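Local coordinates for mandelate racemase/muconate lactonizing enzyme, C-terminal domain protein (Paracoccus denitrificans, PDB 4DWD) that binds magnesium and probably works as a hydro-lyase of the enolase superfamily, at residues F307-V312 with K321-A326. Sequence-based numbering, arbitrary orientation.
Sequences FANIHV and KPVELA
Val323 CG1 is the point on which the contact turns: this one methyl lies 4.0 Å from Ile310 CG2 and 3.9 Å from Asn309 ND2. Val323 belongs to the short strand 323-325, and helix 304-314 precedes that strand in the TIM-barrel-like domain, so the contact joins a barrel helix to the strand that follows it. With CG1 anti to the backbone N (chi1 178°), the valine directs that methyl at the helix, and its beta-branch puts it there with little conformational freedom. Ile310 meets it at about a right angle, using the short branch CG2 while its longer CG1-CD1 arm leads away from the strand. Val323 also packs on Leu126 and Phe347, which extends the apolar side into neighbouring strands.

The other side is looser and wet. A chi1 of -166° extends the Asn309 amide so that ND2 lies beside Val323 CG1, the two side chains running past each other in opposite directions. Asn309 ND2 donates to water 1 and water 2, each 3.1 Å away, one N-H for each. Water 1 also accepts from Glu324 N, at 3.1 Å, and so reconciles two donors that could not bond directly; water 2 donates to Glu324 O, at 3.2 Å. The Asn309 side chain is about 11 Å from those of Glu223 and Glu249, which bind calcium in a structure of this protein. The direct contact is thus mostly apolar, and the polar link runs through two waters, satisfying buried backbone groups of Glu324 across a separation too wide for the asparagine alone.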
loop_
_atom_site.group_PDB
_atom_site.type_symbol
_atom_site.label_atom_id
_atom_site.label_comp_id
_atom_site.label_asym_id
_atom_site.label_seq_id
_atom_site.Cartn_x
_atom_site.Cartn_y
_atom_site.Cartn_z
ATOM N N PHE B 307 -39.083 4.348 15.852
ATOM C CA PHE B 307 -39.305 5.789 15.870
ATOM C C PHE B 307 -37.984 6.557 15.888
ATOM O O PHE B 307 -37.819 7.528 15.150
ATOM C CB PHE B 307 -40.207 6.181 17.042
ATOM C CG PHE B 307 -41.670 6.093 16.723
ATOM C CD1 PHE B 307 -42.293 4.859 16.549
ATOM C CD2 PHE B 307 -42.429 7.245 16.622
ATOM C CE1 PHE B 307 -43.644 4.784 16.260
ATOM C CE2 PHE B 307 -43.779 7.182 16.334
ATOM C CZ PHE B 307 -44.390 5.945 16.147
ATOM N N ALA B 308 -37.033 6.124 16.718
ATOM C CA ALA B 308 -35.716 6.759 16.708
ATOM C C ALA B 308 -35.078 6.699 15.324
ATOM O O ALA B 308 -34.564 7.696 14.814
ATOM C CB ALA B 308 -34.812 6.110 17.743
ATOM N N ASN B 309 -35.146 5.518 14.720
ATOM C CA ASN B 309 -34.598 5.277 13.387
ATOM C C ASN B 309 -35.194 6.213 12.339
ATOM O O ASN B 309 -34.449 6.830 11.569
ATOM C CB ASN B 309 -34.812 3.804 13.006
ATOM C CG ASN B 309 -33.988 3.360 11.801
ATOM O OD1 ASN B 309 -32.804 3.662 11.694
ATOM N ND2 ASN B 309 -34.617 2.602 10.901
ATOM N N ILE B 310 -36.525 6.335 12.307
ATOM C CA ILE B 310 -37.134 7.215 11.291
ATOM C C ILE B 310 -36.899 8.721 11.532
ATOM O O ILE B 310 -36.770 9.479 10.578
ATOM C CB ILE B 310 -38.617 6.884 10.979
ATOM C CG1 ILE B 310 -39.519 7.156 12.193
ATOM C CG2 ILE B 310 -38.744 5.452 10.440
ATOM C CD1 ILE B 310 -41.000 7.041 11.879
ATOM N N HIS B 311 -36.795 9.165 12.785
ATOM C CA HIS B 311 -36.384 10.560 12.999
ATOM C C HIS B 311 -35.022 10.812 12.390
ATOM O O HIS B 311 -34.820 11.806 11.690
ATOM C CB HIS B 311 -36.394 10.939 14.474
ATOM C CG HIS B 311 -37.771 11.276 15.005
ATOM N ND1 HIS B 311 -38.290 12.521 14.928
ATOM C CD2 HIS B 311 -38.733 10.481 15.627
ATOM C CE1 HIS B 311 -39.524 12.527 15.477
ATOM N NE2 HIS B 311 -39.794 11.277 15.905
ATOM N N VAL B 312 -34.068 9.928 12.656
ATOM C CA VAL B 312 -32.731 10.092 12.078
ATOM C C VAL B 312 -32.761 9.990 10.556
ATOM O O VAL B 312 -32.185 10.816 9.871
ATOM C CB VAL B 312 -31.723 9.088 12.684
ATOM C CG1 VAL B 312 -30.439 8.998 11.859
ATOM C CG2 VAL B 312 -31.409 9.461 14.128
ATOM N N LYS B 321 -31.577 3.578 0.123
ATOM C CA LYS B 321 -32.352 2.356 0.342
ATOM C C LYS B 321 -33.457 2.683 1.339
ATOM O O LYS B 321 -33.345 3.655 2.084
ATOM C CB LYS B 321 -31.450 1.211 0.856
ATOM C CG LYS B 321 -30.231 0.901 -0.022
ATOM C CD LYS B 321 -30.577 0.101 -1.266
ATOM C CE LYS B 321 -29.336 -0.452 -1.963
ATOM N NZ LYS B 321 -28.379 0.593 -2.432
ATOM N N PRO B 322 -34.541 1.899 1.341
ATOM C CA PRO B 322 -35.656 2.179 2.232
ATOM C C PRO B 322 -35.385 1.834 3.698
ATOM O O PRO B 322 -34.349 1.277 4.037
ATOM C CB PRO B 322 -36.772 1.279 1.694
ATOM C CG PRO B 322 -36.333 0.871 0.332
ATOM C CD PRO B 322 -34.846 0.790 0.421
ATOM N N VAL B 323 -36.349 2.172 4.544
ATOM C CA VAL B 323 -36.322 1.864 5.978
ATOM C C VAL B 323 -36.674 0.395 6.228
ATOM O O VAL B 323 -37.666 -0.117 5.717
ATOM C CB VAL B 323 -37.344 2.749 6.721
ATOM C CG1 VAL B 323 -37.374 2.407 8.207
ATOM C CG2 VAL B 323 -37.020 4.225 6.524
ATOM N N GLU B 324 -35.870 -0.283 7.041
ATOM C CA GLU B 324 -36.129 -1.687 7.364
ATOM C C GLU B 324 -37.424 -1.911 8.149
ATOM O O GLU B 324 -37.680 -1.242 9.156
ATOM C CB GLU B 324 -34.953 -2.290 8.131
ATOM C CG GLU B 324 -35.143 -3.788 8.361
ATOM C CD GLU B 324 -33.894 -4.529 8.798
ATOM O OE1 GLU B 324 -32.909 -3.900 9.228
ATOM O OE2 GLU B 324 -33.925 -5.772 8.742
ATOM N N LEU B 325 -38.224 -2.860 7.659
ATOM C CA LEU B 325 -39.412 -3.366 8.345
ATOM C C LEU B 325 -39.300 -4.885 8.485
ATOM O O LEU B 325 -39.569 -5.651 7.541
ATOM C CB LEU B 325 -40.701 -2.953 7.625
ATOM C CG LEU B 325 -42.003 -3.483 8.258
ATOM C CD1 LEU B 325 -42.205 -2.898 9.657
ATOM C CD2 LEU B 325 -43.183 -3.170 7.355
ATOM N N ALA B 326 -38.886 -5.316 9.673
ATOM C CA ALA B 326 -38.567 -6.727 9.905
ATOM C C ALA B 326 -39.764 -7.560 10.385
ATOM O O ALA B 326 -40.870 -7.043 10.558
ATOM C CB ALA B 326 -37.378 -6.854 10.853
HETATM O O HOH W 1 -33.544 1.230 8.368
HETATM O O HOH W 2 -37.197 0.954 11.364
#